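Local coordinates for protein nucleoporin nup120 (PDB 4GQ2) that serves as a structural component of the nuclear pore complex, whose nucleoporins can also dock transiently associated nuclear transport factors, at residues S733-E744 and K824-W835. Numbering follows the deposited sequence.
Sequences SFLLENSALLLE and KQYNACMQLIGW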
loop_
_atom_site.group_PDB
_atom_site.type_symbol
_atom_site.label_atom_id
_atom_site.label_comp_id
_atom_site.label_asym_id
_atom_site.label_seq_id
_atom_site.Cartn_x
_atom_site.Cartn_y
_atom_site.Cartn_z
ATOM N N SER A 733 -4.454 11.157 -5.342
ATOM C CA SER A 733 -4.490 9.795 -5.891
ATOM C C SER A 733 -3.104 9.174 -5.937
ATOM O O SER A 733 -2.947 7.988 -5.684
ATOM C CB SER A 733 -5.142 9.766 -7.280
ATOM O OG SER A 733 -6.460 10.301 -7.229
ATOM N N PHE A 734 -2.099 9.985 -6.253
ATOM C CA PHE A 734 -0.707 9.562 -6.149
ATOM C C PHE A 734 -0.380 9.018 -4.749
ATOM O O PHE A 734 0.064 7.871 -4.599
ATOM C CB PHE A 734 0.211 10.716 -6.553
ATOM C CG PHE A 734 1.642 10.540 -6.147
ATOM C CD1 PHE A 734 2.466 9.651 -6.821
ATOM C CD2 PHE A 734 2.182 11.311 -5.112
ATOM C CE1 PHE A 734 3.799 9.505 -6.456
ATOM C CE2 PHE A 734 3.509 11.165 -4.738
ATOM C CZ PHE A 734 4.318 10.258 -5.409
ATOM N N LEU A 735 -0.639 9.820 -3.723
ATOM C CA LEU A 735 -0.393 9.384 -2.348
ATOM C C LEU A 735 -1.221 8.172 -1.904
ATOM O O LEU A 735 -0.738 7.343 -1.129
ATOM C CB LEU A 735 -0.547 10.542 -1.363
ATOM C CG LEU A 735 0.527 11.630 -1.516
ATOM C CD1 LEU A 735 0.134 12.872 -0.741
ATOM C CD2 LEU A 735 1.901 11.137 -1.072
ATOM N N LEU A 736 -2.456 8.063 -2.394
ATOM C CA LEU A 736 -3.286 6.893 -2.099
ATOM C C LEU A 736 -2.650 5.611 -2.670
ATOM O O LEU A 736 -2.735 4.539 -2.065
ATOM C CB LEU A 736 -4.736 7.083 -2.592
ATOM C CG LEU A 736 -5.576 8.014 -1.702
ATOM C CD1 LEU A 736 -6.937 8.319 -2.303
ATOM C CD2 LEU A 736 -5.747 7.430 -0.306
ATOM N N GLU A 737 -1.980 5.742 -3.811
ATOM C CA GLU A 737 -1.227 4.636 -4.382
ATOM C C GLU A 737 0.004 4.320 -3.524
ATOM O O GLU A 737 0.513 3.204 -3.548
ATOM C CB GLU A 737 -0.841 4.932 -5.839
ATOM C CG GLU A 737 -0.912 3.711 -6.749
ATOM C CD GLU A 737 -0.354 3.951 -8.148
ATOM O OE1 GLU A 737 0.602 3.233 -8.539
ATOM O OE2 GLU A 737 -0.875 4.843 -8.859
ATOM N N ASN A 738 0.468 5.293 -2.747
ATOM C CA ASN A 738 1.621 5.071 -1.873
ATOM C C ASN A 738 1.237 4.293 -0.602
ATOM O O ASN A 738 2.093 3.720 0.088
ATOM C CB ASN A 738 2.284 6.407 -1.514
ATOM C CG ASN A 738 3.220 6.913 -2.597
ATOM O OD1 ASN A 738 4.438 6.890 -2.428
ATOM N ND2 ASN A 738 2.659 7.382 -3.717
ATOM N N SER A 739 -0.057 4.282 -0.302
ATOM C CA SER A 739 -0.555 3.725 0.952
ATOM C C SER A 739 -0.374 2.217 1.048
ATOM O O SER A 739 -0.022 1.708 2.112
ATOM C CB SER A 739 -2.019 4.095 1.158
ATOM O OG SER A 739 -2.408 3.775 2.480
ATOM N N ALA A 740 -0.607 1.513 -0.059
ATOM C CA ALA A 740 -0.463 0.051 -0.101
ATOM C C ALA A 740 0.856 -0.405 -0.733
ATOM O O ALA A 740 1.094 -1.605 -0.907
ATOM C CB ALA A 740 -1.646 -0.582 -0.823
ATOM N N LEU A 741 1.718 0.556 -1.047
ATOM C CA LEU A 741 2.970 0.273 -1.719
ATOM C C LEU A 741 4.023 -0.221 -0.736
ATOM O O LEU A 741 4.571 0.550 0.060
ATOM C CB LEU A 741 3.448 1.510 -2.474
ATOM C CG LEU A 741 4.622 1.402 -3.452
ATOM C CD1 LEU A 741 4.695 0.049 -4.138
ATOM C CD2 LEU A 741 4.482 2.499 -4.489
ATOM N N LEU A 742 4.301 -1.520 -0.793
ATOM C CA LEU A 742 5.246 -2.136 0.131
ATOM C C LEU A 742 6.669 -1.958 -0.343
ATOM O O LEU A 742 6.992 -2.235 -1.499
ATOM C CB LEU A 742 4.911 -3.613 0.352
ATOM C CG LEU A 742 3.740 -3.784 1.316
ATOM C CD1 LEU A 742 3.151 -5.182 1.222
ATOM C CD2 LEU A 742 4.187 -3.468 2.737
ATOM N N LEU A 743 7.510 -1.487 0.567
ATOM C CA LEU A 743 8.896 -1.170 0.272
ATOM C C LEU A 743 9.781 -2.405 0.353
ATOM O O LEU A 743 9.487 -3.344 1.088
ATOM C CB LEU A 743 9.407 -0.084 1.230
ATOM C CG LEU A 743 8.816 1.322 1.075
ATOM C CD1 LEU A 743 9.478 2.281 2.047
ATOM C CD2 LEU A 743 8.940 1.834 -0.356
ATOM N N GLU A 744 10.870 -2.388 -0.405
ATOM C CA GLU A 744 11.825 -3.488 -0.408
ATOM C C GLU A 744 12.733 -3.464 0.821
ATOM O O GLU A 744 13.094 -2.397 1.329
ATOM C CB GLU A 744 12.650 -3.475 -1.696
ATOM C CG GLU A 744 11.844 -3.851 -2.932
ATOM C CD GLU A 744 12.555 -3.524 -4.235
ATOM O OE1 GLU A 744 12.896 -2.342 -4.462
ATOM O OE2 GLU A 744 12.754 -4.454 -5.048
ATOM N N LYS A 824 16.991 3.785 -2.713
ATOM C CA LYS A 824 17.138 2.551 -3.497
ATOM C C LYS A 824 15.847 1.741 -3.526
ATOM O O LYS A 824 15.867 0.519 -3.677
ATOM C CB LYS A 824 18.333 1.722 -2.994
ATOM C CG LYS A 824 19.625 2.526 -2.916
ATOM C CD LYS A 824 20.842 1.666 -2.622
ATOM C CE LYS A 824 22.122 2.469 -2.823
ATOM N NZ LYS A 824 23.352 1.627 -2.798
ATOM N N GLN A 825 14.727 2.449 -3.388
ATOM C CA GLN A 825 13.404 1.857 -3.511
ATOM C C GLN A 825 12.968 1.874 -4.975
ATOM O O GLN A 825 11.978 2.528 -5.355
ATOM C CB GLN A 825 12.394 2.583 -2.609
ATOM C CG GLN A 825 12.658 2.401 -1.119
ATOM C CD GLN A 825 12.554 0.949 -0.688
ATOM O OE1 GLN A 825 11.736 0.193 -1.212
ATOM N NE2 GLN A 825 13.384 0.550 0.268
ATOM N N TYR A 826 13.714 1.126 -5.786
ATOM C CA TYR A 826 13.575 1.164 -7.236
ATOM C C TYR A 826 12.237 0.636 -7.725
ATOM O O TYR A 826 11.657 1.194 -8.662
ATOM C CB TYR A 826 14.742 0.428 -7.905
ATOM C CG TYR A 826 16.101 1.014 -7.556
ATOM C CD1 TYR A 826 16.329 2.389 -7.643
ATOM C CD2 TYR A 826 17.161 0.196 -7.160
ATOM C CE1 TYR A 826 17.561 2.935 -7.326
ATOM C CE2 TYR A 826 18.403 0.735 -6.845
ATOM C CZ TYR A 826 18.595 2.105 -6.934
ATOM O OH TYR A 826 19.814 2.666 -6.633
ATOM N N ASN A 827 11.738 -0.420 -7.085
ATOM C CA ASN A 827 10.429 -0.974 -7.438
ATOM C C ASN A 827 9.298 0.041 -7.180
ATOM O O ASN A 827 8.479 0.308 -8.063
ATOM C CB ASN A 827 10.181 -2.290 -6.692
ATOM C CG ASN A 827 8.851 -2.930 -7.058
ATOM O OD1 ASN A 827 8.679 -3.477 -8.154
ATOM N ND2 ASN A 827 7.900 -2.870 -6.132
ATOM N N ALA A 828 9.285 0.629 -5.985
ATOM C CA ALA A 828 8.331 1.690 -5.650
ATOM C C ALA A 828 8.326 2.766 -6.723
ATOM O O ALA A 828 7.270 3.104 -7.266
ATOM C CB ALA A 828 8.670 2.301 -4.296
ATOM N N CYS A 829 9.516 3.285 -7.030
ATOM C CA CYS A 829 9.703 4.308 -8.064
ATOM C C CYS A 829 9.073 3.908 -9.406
ATOM O O CYS A 829 8.324 4.690 -10.027
ATOM C CB CYS A 829 11.193 4.563 -8.259
ATOM S SG CYS A 829 11.995 5.333 -6.843
ATOM N N MET A 830 9.376 2.682 -9.827
ATOM C CA MET A 830 8.901 2.124 -11.090
ATOM C C MET A 830 7.378 1.978 -11.094
ATOM O O MET A 830 6.717 2.232 -12.099
ATOM C CB MET A 830 9.583 0.771 -11.351
ATOM C CG MET A 830 9.345 0.223 -12.743
ATOM S SD MET A 830 10.067 1.241 -14.046
ATOM C CE MET A 830 9.628 0.256 -15.480
ATOM N N GLN A 831 6.831 1.590 -9.953
ATOM C CA GLN A 831 5.392 1.484 -9.783
ATOM C C GLN A 831 4.759 2.857 -9.961
ATOM O O GLN A 831 3.666 2.973 -10.528
ATOM C CB GLN A 831 5.081 0.954 -8.376
ATOM C CG GLN A 831 3.930 -0.038 -8.300
ATOM C CD GLN A 831 4.344 -1.444 -8.712
ATOM O OE1 GLN A 831 5.510 -1.823 -8.592
ATOM N NE2 GLN A 831 3.384 -2.224 -9.200
ATOM N N LEU A 832 5.465 3.890 -9.486
ATOM C CA LEU A 832 4.932 5.265 -9.427
ATOM C C LEU A 832 5.338 6.146 -10.608
ATOM O O LEU A 832 4.929 7.315 -10.688
ATOM C CB LEU A 832 5.372 5.944 -8.121
ATOM C CG LEU A 832 4.892 5.328 -6.807
ATOM C CD1 LEU A 832 5.689 5.905 -5.644
ATOM C CD2 LEU A 832 3.390 5.534 -6.599
ATOM N N ILE A 833 6.148 5.596 -11.513
ATOM C CA ILE A 833 6.771 6.394 -12.576
ATOM C C ILE A 833 5.791 7.145 -13.486
ATOM O O ILE A 833 6.140 8.175 -14.048
ATOM C CB ILE A 833 7.756 5.542 -13.416
ATOM C CG1 ILE A 833 8.843 6.437 -14.034
ATOM C CG2 ILE A 833 7.009 4.658 -14.431
ATOM C CD1 ILE A 833 10.026 5.674 -14.582
ATOM N N GLY A 834 4.561 6.652 -13.612
ATOM C CA GLY A 834 3.575 7.287 -14.490
ATOM C C GLY A 834 3.022 8.603 -13.955
ATOM O O GLY A 834 2.366 9.335 -14.677
ATOM N N TRP A 835 3.301 8.897 -12.690
ATOM C CA TRP A 835 2.871 10.136 -12.032
ATOM C C TRP A 835 3.831 11.279 -12.221
ATOM O O TRP A 835 3.441 12.442 -12.059
ATOM C CB TRP A 835 2.693 9.896 -10.538
ATOM C CG TRP A 835 1.553 8.983 -10.184
ATOM C CD1 TRP A 835 1.630 7.683 -9.710
ATOM C CD2 TRP A 835 0.106 9.276 -10.265
ATOM N NE1 TRP A 835 0.369 7.168 -9.488
ATOM C CE2 TRP A 835 -0.584 8.071 -9.798
ATOM C CE3 TRP A 835 -0.649 10.375 -10.647
ATOM C CZ2 TRP A 835 -1.968 7.998 -9.719
ATOM C CZ3 TRP A 835 -2.045 10.288 -10.571
ATOM C CH2 TRP A 835 -2.688 9.125 -10.124
HETATM O O HOH W 1 11.095 -0.472 -3.659
#
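Ser733 sets its CB 3.8 Å from CH2 of Trp835. With CG anti to the backbone N (chi1 164°), the Phe734 ring is swung so that its edge meets one face of that indole in a T-shaped stack, Phe734 CD1 lying 3.5 Å from Trp835 CG. Phe734 CB lies over the five-membered ring as a CH-pi contact. One turn on, the extended Glu737 chain reaches the indole edge, where Trp835 NE1 donates a hydrogen bond to Glu737 OE2 (2.7 Å); the oxygen lies in the indole plane but is met from above the carboxylate plane. A leucine in place of Trp835 would probably leave Glu737 without its N-H partner and Phe734 without the face that receives its edge. Asn738 ND2 bonds the Phe734 carbonyl, which fixes the amide over the Phe734 ring and beside the methyls of Leu832. Leu741 meets Leu832 tip to tip, Leu741 CD2 lying 3.7 Å from Leu832 CG. Leu743 CD2 rests on Ala828 and across the Gln825 amide. The amide of Gln825, the N-cap residue of helix 826-832, takes the Glu744 N-H on an in-plane lone pair of OE1 (2.8 Å) and returns NE2 to Glu744 O, nearly straight at 174°. A water joins Gln825 OE1, Glu744 OE1 and Ala828 N. The contact fastens the end of helix 719-739 and the following loop to a short HEAT-region helix, with helix 812-822 packing on Phe734 and Asn738 and helix 770-777 on Leu741.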